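Local coordinates for protein lysyl-trna-dependent l-ysyl-phosphatidylgycerol synthase (Bacillus licheniformis, PDB 4V36) that transfers lysine from lysyl-tRNA to the membrane lipid phosphatidylglycerol, a modification linked to bacterial resistance, at residues A[93-98]-A[258-263]; A[111-116]-A[321-326]; A[137-142]-A[237-242]. One frame throughout, in Å; residues are numbered along the deposited sequence.

Contact 1. Residues A[93-98]-A[258-263]; sequences IFYQIE and MGMAPL
In the large mixed sheet of a fold consistent with tandem GNAT units, strands 91-97 and 255-261 are separated by strands 305-313 and 111-122, and the side chains of Gln96 and Met260 meet. The contact is small and buried, and is made by two long side chains, each reaching toward the other over a CA-CA separation of 9.5 Å. Met260 carries its CG anti to the backbone N (chi1 -164°), runs extended to the sulfur and bends at the last torsion. This lays its CE-SD bond over one face of the Gln96 amide. The methyl CE sits almost straight above the nitrogen, 3.8 Å from Gln96 NE2, while Met260 SD stands 4.2 Å from Gln96 CD; the amide oxygen OE1 is farther, 5.0 Å from Met260 CE. This is van der Waals contact over a flat polar group. On its own segment, Gln96 rests on Tyr95: its CG lies 3.5 Å above the plane of the Tyr95 ring, toward the rim. The tyrosine hydroxyl adds a marginal touch, Tyr95 OH lying 4.5 Å from Met260 CE. Gln96 has a left-handed backbone conformation (phi 60°, psi 58°) where the strand turns a corner, and its CB points at Met260. Met289 packs against both Tyr95 and Met260, and the carbonyl of Gln96 accepts a hydrogen bond from Lys309 NZ. The bound lysine amide is about 11 Å from the Gln96 side chain, so the contact takes no direct part in that pocket. Gln96 and Ile97 together face Tyr310 on strand 305-313, the arrangement of a G1 beta bulge, here breaking an inner strand of a sheet in a protein family of the acetyltransferase clan.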
loop_
_atom_site.group_PDB
_atom_site.type_symbol
_atom_site.label_atom_id
_atom_site.label_comp_id
_atom_site.label_asym_id
_atom_site.label_seq_id
_atom_site.Cartn_x
_atom_site.Cartn_y
_atom_site.Cartn_z
ATOM N N ILE A 93 -14.914 -6.956 -8.619
ATOM C CA ILE A 93 -14.406 -5.592 -8.566
ATOM C C ILE A 93 -12.883 -5.600 -8.457
ATOM O O ILE A 93 -12.313 -6.397 -7.713
ATOM C CB ILE A 93 -15.005 -4.820 -7.373
ATOM C CG1 ILE A 93 -16.530 -4.952 -7.362
ATOM C CG2 ILE A 93 -14.587 -3.360 -7.412
ATOM C CD1 ILE A 93 -17.176 -4.485 -6.076
ATOM N N PHE A 94 -12.227 -4.723 -9.210
ATOM C CA PHE A 94 -10.775 -4.600 -9.143
ATOM C C PHE A 94 -10.384 -3.280 -8.485
ATOM O O PHE A 94 -10.793 -2.208 -8.930
ATOM C CB PHE A 94 -10.157 -4.705 -10.540
ATOM C CG PHE A 94 -10.362 -6.045 -11.194
ATOM C CD1 PHE A 94 -11.493 -6.298 -11.952
ATOM C CD2 PHE A 94 -9.424 -7.052 -11.043
ATOM C CE1 PHE A 94 -11.683 -7.529 -12.551
ATOM C CE2 PHE A 94 -9.608 -8.286 -11.640
ATOM C CZ PHE A 94 -10.741 -8.525 -12.394
ATOM N N TYR A 95 -9.585 -3.365 -7.427
ATOM C CA TYR A 95 -9.236 -2.190 -6.640
ATOM C C TYR A 95 -7.757 -1.827 -6.757
ATOM O O TYR A 95 -6.883 -2.668 -6.555
ATOM C CB TYR A 95 -9.611 -2.419 -5.175
ATOM C CG TYR A 95 -9.215 -1.292 -4.253
ATOM C CD1 TYR A 95 -9.814 -0.044 -4.350
ATOM C CD2 TYR A 95 -8.249 -1.482 -3.275
ATOM C CE1 TYR A 95 -9.454 0.989 -3.503
ATOM C CE2 TYR A 95 -7.885 -0.458 -2.423
ATOM C CZ TYR A 95 -8.489 0.776 -2.541
ATOM O OH TYR A 95 -8.124 1.797 -1.695
ATOM N N GLN A 96 -7.500 -0.561 -7.080
ATOM C CA GLN A 96 -6.149 -0.022 -7.250
ATOM C C GLN A 96 -5.350 -0.725 -8.344
ATOM O O GLN A 96 -4.266 -1.252 -8.095
ATOM C CB GLN A 96 -5.369 -0.075 -5.931
ATOM C CG GLN A 96 -5.828 0.940 -4.899
ATOM C CD GLN A 96 -4.799 1.172 -3.811
ATOM O OE1 GLN A 96 -3.602 0.979 -4.022
ATOM N NE2 GLN A 96 -5.261 1.589 -2.638
ATOM N N ILE A 97 -5.889 -0.720 -9.559
ATOM C CA ILE A 97 -5.142 -1.175 -10.725
ATOM C C ILE A 97 -4.470 0.028 -11.373
ATOM O O ILE A 97 -4.748 1.169 -11.005
ATOM C CB ILE A 97 -6.042 -1.883 -11.754
ATOM C CG1 ILE A 97 -6.966 -0.874 -12.441
ATOM C CG2 ILE A 97 -6.837 -2.996 -11.087
ATOM C CD1 ILE A 97 -7.800 -1.469 -13.551
ATOM N N GLU A 98 -3.592 -0.224 -12.337
ATOM C CA GLU A 98 -2.874 0.858 -13.000
ATOM C C GLU A 98 -3.355 1.043 -14.436
ATOM O O GLU A 98 -3.970 0.147 -15.014
ATOM C CB GLU A 98 -1.368 0.595 -12.966
ATOM C CG GLU A 98 -0.802 0.494 -11.556
ATOM C CD GLU A 98 0.702 0.319 -11.536
ATOM O OE1 GLU A 98 1.341 0.516 -12.590
ATOM O OE2 GLU A 98 1.246 -0.018 -10.463
ATOM N N MET A 258 5.754 6.564 -1.910
ATOM C CA MET A 258 5.248 7.131 -0.664
ATOM C C MET A 258 3.786 6.773 -0.421
ATOM O O MET A 258 3.165 7.269 0.518
ATOM C CB MET A 258 5.411 8.652 -0.662
ATOM C CG MET A 258 6.851 9.125 -0.681
ATOM S SD MET A 258 6.975 10.897 -0.381
ATOM C CE MET A 258 6.281 11.008 1.265
ATOM N N GLY A 259 3.236 5.913 -1.271
ATOM C CA GLY A 259 1.850 5.509 -1.138
ATOM C C GLY A 259 0.914 6.423 -1.902
ATOM O O GLY A 259 1.339 7.431 -2.469
ATOM N N MET A 260 -0.368 6.077 -1.909
ATOM C CA MET A 260 -1.350 6.825 -2.684
ATOM C C MET A 260 -1.754 8.125 -1.993
ATOM O O MET A 260 -1.819 8.202 -0.766
ATOM C CB MET A 260 -2.588 5.963 -2.947
ATOM C CG MET A 260 -3.487 6.496 -4.054
ATOM S SD MET A 260 -4.804 5.352 -4.507
ATOM C CE MET A 260 -5.782 5.357 -3.010
ATOM N N ALA A 261 -2.016 9.146 -2.800
ATOM C CA ALA A 261 -2.501 10.425 -2.306
ATOM C C ALA A 261 -3.781 10.793 -3.049
ATOM O O ALA A 261 -3.988 10.347 -4.178
ATOM C CB ALA A 261 -1.441 11.503 -2.481
ATOM N N PRO A 262 -4.651 11.598 -2.418
ATOM C CA PRO A 262 -5.876 12.019 -3.105
ATOM C C PRO A 262 -5.578 12.870 -4.333
ATOM O O PRO A 262 -4.545 13.538 -4.385
ATOM C CB PRO A 262 -6.619 12.833 -2.040
ATOM C CG PRO A 262 -5.555 13.275 -1.091
ATOM C CD PRO A 262 -4.572 12.146 -1.052
ATOM N N LEU A 263 -6.474 12.831 -5.314
ATOM C CA LEU A 263 -6.311 13.623 -6.525
ATOM C C LEU A 263 -6.438 15.110 -6.218
ATOM O O LEU A 263 -7.058 15.497 -5.228
ATOM C CB LEU A 263 -7.347 13.218 -7.575
ATOM C CG LEU A 263 -7.317 11.773 -8.071
ATOM C CD1 LEU A 263 -8.493 11.516 -8.997
ATOM C CD2 LEU A 263 -6.006 11.487 -8.775
#

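Contact 2. Residues A[111-116]-A[321-326]; sequences RFFKLG and VTMILV
Apolar contact comes first: Leu115 of strand 111-122 and Met323 of helix 319-330 run alongside one another, pointing contrary ways. The leucine branch CD2 does the touching, 3.8 Å from Met323 SD and 4.1 Å from Met323 CE, so one methyl covers both the sulfur and the terminal carbon of the thioether. The methionine is folded rather than extended. Bends at chi2 (-66°) and chi3 (-59°) curl its end round between helix and strand. The second interaction is sulfur-aromatic. Met323 SD lies 5.4 Å from the centroid of the Phe113 ring and 60° off the ring normal, an oblique Met-aromatic contact whose nearest ring atom, Phe113 CE2, is 4.4 Å from that sulfur. Phe113 and Leu115, two residues apart, both turn their CB atoms toward the helix, and the single sulfur settles against both. The strand is irregular just here: Leu115 and Gly116 both face Lys309 in a classic beta bulge, with helix-like angles at Leu115. Its carbonyl oxygen accepts a hydrogen bond from Tyr290 OH. The helix packs on the sheet face, meeting strand 111-122 through Met323 and strand 91-97, at Ile93 and Tyr95, through Thr322 and Val326; strand 305-313 runs between those two, and its Leu311 packs against Leu115. Helix 276-285 adds a further side, with Val281 against Met323 and Ile282 against Phe113.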
loop_
_atom_site.group_PDB
_atom_site.type_symbol
_atom_site.label_atom_id
_atom_site.label_comp_id
_atom_site.label_asym_id
_atom_site.label_seq_id
_atom_site.Cartn_x
_atom_site.Cartn_y
_atom_site.Cartn_z
ATOM N N ARG A 111 -15.503 -0.487 -16.481
ATOM C CA ARG A 111 -15.285 0.955 -16.481
ATOM C C ARG A 111 -14.260 1.306 -15.410
ATOM O O ARG A 111 -14.004 0.509 -14.507
ATOM C CB ARG A 111 -16.599 1.702 -16.248
ATOM C CG ARG A 111 -17.614 1.504 -17.361
ATOM C CD ARG A 111 -19.007 1.937 -16.942
ATOM N NE ARG A 111 -19.974 1.755 -18.021
ATOM C CZ ARG A 111 -21.290 1.847 -17.871
ATOM N NH1 ARG A 111 -21.808 2.114 -16.682
ATOM N NH2 ARG A 111 -22.092 1.665 -18.913
ATOM N N PHE A 112 -13.673 2.494 -15.505
ATOM C CA PHE A 112 -12.588 2.857 -14.603
ATOM C C PHE A 112 -12.841 4.172 -13.876
ATOM O O PHE A 112 -13.447 5.094 -14.419
ATOM C CB PHE A 112 -11.268 2.931 -15.373
ATOM C CG PHE A 112 -10.957 1.686 -16.151
ATOM C CD1 PHE A 112 -10.476 0.555 -15.510
ATOM C CD2 PHE A 112 -11.153 1.642 -17.521
ATOM C CE1 PHE A 112 -10.193 -0.595 -16.222
ATOM C CE2 PHE A 112 -10.869 0.495 -18.239
ATOM C CZ PHE A 112 -10.389 -0.625 -17.589
ATOM N N PHE A 113 -12.365 4.240 -12.638
ATOM C CA PHE A 113 -12.518 5.423 -11.805
ATOM C C PHE A 113 -11.225 5.692 -11.045
ATOM O O PHE A 113 -10.738 4.829 -10.315
ATOM C CB PHE A 113 -13.689 5.243 -10.836
ATOM C CG PHE A 113 -13.806 6.337 -9.816
ATOM C CD1 PHE A 113 -14.363 7.558 -10.155
ATOM C CD2 PHE A 113 -13.369 6.141 -8.515
ATOM C CE1 PHE A 113 -14.476 8.567 -9.217
ATOM C CE2 PHE A 113 -13.478 7.146 -7.574
ATOM C CZ PHE A 113 -14.031 8.360 -7.927
ATOM N N LYS A 114 -10.669 6.887 -11.218
ATOM C CA LYS A 114 -9.388 7.222 -10.605
ATOM C C LYS A 114 -9.529 7.438 -9.101
ATOM O O LYS A 114 -10.227 8.348 -8.656
ATOM C CB LYS A 114 -8.783 8.464 -11.263
ATOM C CG LYS A 114 -7.290 8.620 -11.021
ATOM C CD LYS A 114 -6.675 9.645 -11.961
ATOM C CE LYS A 114 -5.157 9.655 -11.849
ATOM N NZ LYS A 114 -4.536 10.635 -12.780
ATOM N N LEU A 115 -8.855 6.591 -8.330
ATOM C CA LEU A 115 -8.935 6.624 -6.872
ATOM C C LEU A 115 -7.980 7.649 -6.272
ATOM O O LEU A 115 -8.255 8.240 -5.228
ATOM C CB LEU A 115 -8.631 5.238 -6.299
ATOM C CG LEU A 115 -9.538 4.098 -6.762
ATOM C CD1 LEU A 115 -8.859 2.760 -6.537
ATOM C CD2 LEU A 115 -10.869 4.152 -6.033
ATOM N N GLY A 116 -6.849 7.848 -6.939
ATOM C CA GLY A 116 -5.815 8.736 -6.449
ATOM C C GLY A 116 -4.514 8.481 -7.181
ATOM O O GLY A 116 -4.493 7.776 -8.189
ATOM N N VAL A 321 -21.970 2.665 -4.101
ATOM C CA VAL A 321 -22.069 1.491 -3.242
ATOM C C VAL A 321 -20.754 0.718 -3.237
ATOM O O VAL A 321 -20.279 0.286 -2.187
ATOM C CB VAL A 321 -23.207 0.554 -3.688
ATOM C CG1 VAL A 321 -23.268 -0.675 -2.790
ATOM C CG2 VAL A 321 -24.536 1.294 -3.683
ATOM N N THR A 322 -20.172 0.561 -4.423
ATOM C CA THR A 322 -18.909 -0.150 -4.593
ATOM C C THR A 322 -17.806 0.426 -3.708
ATOM O O THR A 322 -17.059 -0.316 -3.068
ATOM C CB THR A 322 -18.449 -0.113 -6.063
ATOM O OG1 THR A 322 -19.439 -0.738 -6.888
ATOM C CG2 THR A 322 -17.120 -0.836 -6.232
ATOM N N MET A 323 -17.715 1.751 -3.671
ATOM C CA MET A 323 -16.715 2.432 -2.856
ATOM C C MET A 323 -16.930 2.173 -1.368
ATOM O O MET A 323 -15.970 2.016 -0.615
ATOM C CB MET A 323 -16.737 3.935 -3.132
ATOM C CG MET A 323 -16.203 4.328 -4.497
ATOM S SD MET A 323 -14.442 3.980 -4.661
ATOM C CE MET A 323 -13.771 4.972 -3.328
ATOM N N ILE A 324 -18.191 2.129 -0.952
ATOM C CA ILE A 324 -18.534 1.866 0.442
ATOM C C ILE A 324 -18.136 0.450 0.853
ATOM O O ILE A 324 -17.568 0.242 1.928
ATOM C CB ILE A 324 -20.041 2.074 0.698
ATOM C CG1 ILE A 324 -20.384 3.562 0.645
ATOM C CG2 ILE A 324 -20.445 1.504 2.047
ATOM C CD1 ILE A 324 -19.690 4.380 1.715
ATOM N N LEU A 325 -18.431 -0.518 -0.009
ATOM C CA LEU A 325 -18.097 -1.914 0.257
ATOM C C LEU A 325 -16.593 -2.105 0.425
ATOM O O LEU A 325 -16.145 -2.832 1.311
ATOM C CB LEU A 325 -18.617 -2.812 -0.867
ATOM C CG LEU A 325 -20.125 -2.791 -1.121
ATOM C CD1 LEU A 325 -20.478 -3.645 -2.328
ATOM C CD2 LEU A 325 -20.889 -3.259 0.110
ATOM N N VAL A 326 -15.820 -1.444 -0.433
ATOM C CA VAL A 326 -14.366 -1.520 -0.373
ATOM C C VAL A 326 -13.840 -0.813 0.872
ATOM O O VAL A 326 -12.930 -1.306 1.540
ATOM C CB VAL A 326 -13.719 -0.905 -1.633
ATOM C CG1 VAL A 326 -12.203 -0.865 -1.497
ATOM C CG2 VAL A 326 -14.123 -1.690 -2.869
#

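Contact 3. Residues A[137-142]-A[237-242]; sequences RAIYNR and MDALFI
The Tyr140 ring is approached obliquely by Ile242, whose branch methyl CG2 lies 3.7 Å from Tyr140 CD1; the other end of the isoleucine, CD1, reaches back to within 4.2 Å of Tyr140 CB. The second flat group, the Asp238 carboxylate, turns one oxygen to a hydrocarbon neighbour: OD2 is 3.6 Å from Ile139 CD1, and this same methyl lies 3.6 Å from Asp238 CB. The strong polar partners of Asp238 are on its other oxygen, where OD1 is hydrogen-bonded to Tyr302 OH and salt-bridged to Lys301. The carboxylate is thus held by polar bonds at one oxygen while the isoleucine methyl packs near the other.

Between these two pairs the helices come close. Tyr140 and Ala239 have CA atoms only 5.8 Å apart, an approach that the small Ala239 side chain probably permits. Ile139 divides its branches here: CG2, anti to the backbone N, lies 4.0 Å from Ala239 CB, while the other arm, extended at chi2 (-179°), carries CD1 to the aspartate. Leu136 and Phe143 of helix 134-145 widen the apolar patch by touching Ile242 and Ala239. On its far flank, helix 236-251 packs Leu240 and Phe241 against Met226 of the lysine-amide pocket, on strand 220-228. The axes of segments 137-142 and 237-242 approach to 9.2 Å, with a signed crossing angle of -85°, a nearly perpendicular helix-helix crossing that joins helix 134-145 to a helix covering the sheet.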
loop_
_atom_site.group_PDB
_atom_site.type_symbol
_atom_site.label_atom_id
_atom_site.label_comp_id
_atom_site.label_asym_id
_atom_site.label_seq_id
_atom_site.Cartn_x
_atom_site.Cartn_y
_atom_site.Cartn_z
ATOM N N ARG A 137 15.259 20.531 5.593
ATOM C CA ARG A 137 16.634 20.519 6.078
ATOM C C ARG A 137 16.689 20.894 7.556
ATOM O O ARG A 137 17.535 20.399 8.300
ATOM C CB ARG A 137 17.507 21.470 5.253
ATOM C CG ARG A 137 18.987 21.408 5.601
ATOM C CD ARG A 137 19.838 22.218 4.631
ATOM N NE ARG A 137 19.466 23.631 4.608
ATOM C CZ ARG A 137 18.839 24.224 3.597
ATOM N NH1 ARG A 137 18.516 23.529 2.515
ATOM N NH2 ARG A 137 18.541 25.513 3.665
ATOM N N ALA A 138 15.775 21.762 7.977
ATOM C CA ALA A 138 15.692 22.162 9.377
ATOM C C ALA A 138 15.255 20.989 10.248
ATOM O O ALA A 138 15.764 20.800 11.353
ATOM C CB ALA A 138 14.735 23.331 9.541
ATOM N N ILE A 139 14.310 20.203 9.740
ATOM C CA ILE A 139 13.812 19.035 10.457
ATOM C C ILE A 139 14.911 17.991 10.625
ATOM O O ILE A 139 15.094 17.438 11.708
ATOM C CB ILE A 139 12.611 18.399 9.733
ATOM C CG1 ILE A 139 11.471 19.413 9.608
ATOM C CG2 ILE A 139 12.139 17.152 10.467
ATOM C CD1 ILE A 139 10.238 18.867 8.927
ATOM N N TYR A 140 15.645 17.736 9.547
ATOM C CA TYR A 140 16.738 16.770 9.569
ATOM C C TYR A 140 17.826 17.182 10.555
ATOM O O TYR A 140 18.282 16.372 11.363
ATOM C CB TYR A 140 17.332 16.603 8.168
ATOM C CG TYR A 140 18.578 15.746 8.123
ATOM C CD1 TYR A 140 18.498 14.363 8.222
ATOM C CD2 TYR A 140 19.835 16.321 7.974
ATOM C CE1 TYR A 140 19.636 13.575 8.179
ATOM C CE2 TYR A 140 20.977 15.543 7.930
ATOM C CZ TYR A 140 20.873 14.171 8.032
ATOM O OH TYR A 140 22.008 13.394 7.988
ATOM N N ASN A 141 18.233 18.446 10.488
ATOM C CA ASN A 141 19.287 18.957 11.357
ATOM C C ASN A 141 18.910 18.889 12.831
ATOM O O ASN A 141 19.753 18.602 13.680
ATOM C CB ASN A 141 19.637 20.397 10.976
ATOM C CG ASN A 141 20.313 20.493 9.623
ATOM O OD1 ASN A 141 21.029 19.581 9.205
ATOM N ND2 ASN A 141 20.090 21.604 8.929
ATOM N N ARG A 142 17.641 19.147 13.130
ATOM C CA ARG A 142 17.162 19.107 14.508
ATOM C C ARG A 142 17.206 17.686 15.065
ATOM O O ARG A 142 17.656 17.466 16.190
ATOM C CB ARG A 142 15.744 19.673 14.598
ATOM C CG ARG A 142 15.115 19.564 15.979
ATOM C CD ARG A 142 13.925 20.502 16.117
ATOM N NE ARG A 142 12.984 20.375 15.007
ATOM C CZ ARG A 142 11.935 19.558 15.002
ATOM N NH1 ARG A 142 11.687 18.787 16.052
ATOM N NH2 ARG A 142 11.134 19.512 13.947
ATOM N N MET A 237 7.264 12.404 10.839
ATOM C CA MET A 237 7.014 11.727 9.571
ATOM C C MET A 237 7.927 12.247 8.467
ATOM O O MET A 237 8.409 11.476 7.637
ATOM C CB MET A 237 5.549 11.882 9.158
ATOM C CG MET A 237 4.578 11.085 10.014
ATOM S SD MET A 237 2.908 11.093 9.339
ATOM C CE MET A 237 2.536 12.844 9.380
ATOM N N ASP A 238 8.161 13.555 8.462
ATOM C CA ASP A 238 9.069 14.164 7.498
ATOM C C ASP A 238 10.491 13.663 7.709
ATOM O O ASP A 238 11.202 13.370 6.748
ATOM C CB ASP A 238 9.029 15.689 7.603
ATOM C CG ASP A 238 7.776 16.282 6.991
ATOM O OD1 ASP A 238 7.298 15.738 5.974
ATOM O OD2 ASP A 238 7.271 17.292 7.527
ATOM N N ALA A 239 10.895 13.560 8.971
ATOM C CA ALA A 239 12.231 13.090 9.320
ATOM C C ALA A 239 12.461 11.657 8.853
ATOM O O ALA A 239 13.519 11.334 8.316
ATOM C CB ALA A 239 12.452 13.196 10.820
ATOM N N LEU A 240 11.462 10.803 9.058
ATOM C CA LEU A 240 11.574 9.394 8.701
ATOM C C LEU A 240 11.752 9.197 7.199
ATOM O O LEU A 240 12.565 8.379 6.771
ATOM C CB LEU A 240 10.349 8.617 9.187
ATOM C CG LEU A 240 10.195 8.477 10.703
ATOM C CD1 LEU A 240 8.981 7.633 11.043
ATOM C CD2 LEU A 240 11.454 7.890 11.325
ATOM N N PHE A 241 10.996 9.946 6.403
ATOM C CA PHE A 241 11.110 9.851 4.951
ATOM C C PHE A 241 12.472 10.348 4.476
ATOM O O PHE A 241 13.024 9.828 3.508
ATOM C CB PHE A 241 9.992 10.634 4.260
ATOM C CG PHE A 241 8.689 9.892 4.185
ATOM C CD1 PHE A 241 8.596 8.704 3.481
ATOM C CD2 PHE A 241 7.556 10.385 4.808
ATOM C CE1 PHE A 241 7.400 8.016 3.407
ATOM C CE2 PHE A 241 6.356 9.703 4.739
ATOM C CZ PHE A 241 6.277 8.517 4.037
ATOM N N ILE A 242 13.010 11.352 5.161
ATOM C CA ILE A 242 14.338 11.863 4.844
ATOM C C ILE A 242 15.396 10.798 5.127
ATOM O O ILE A 242 16.270 10.544 4.297
ATOM C CB ILE A 242 14.662 13.142 5.642
ATOM C CG1 ILE A 242 13.765 14.294 5.186
ATOM C CG2 ILE A 242 16.121 13.528 5.470
ATOM C CD1 ILE A 242 13.912 15.547 6.023
#

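From the N terminus, strands 91-97 and 111-122 each supply a segment whose partner comes much later. Helix 134-145 meets helix 236-251 first, closing contact 3 wholly within the spans of the other two. Contact 1 then closes as the chain runs off the end of strand 255-261, and contact 2 last, at helix 319-330; these two cross. Their centres are about 10 Å apart and they touch, Tyr95 CE1 lying 3.6 Å from Leu115 CD1, on one face of the sheet beside strand 305-313. Contact 1 joins two strands over the two between them, contact 2 the C-terminal helix to the sheet, and contact 3 two helices across the chain's centre from contact 2.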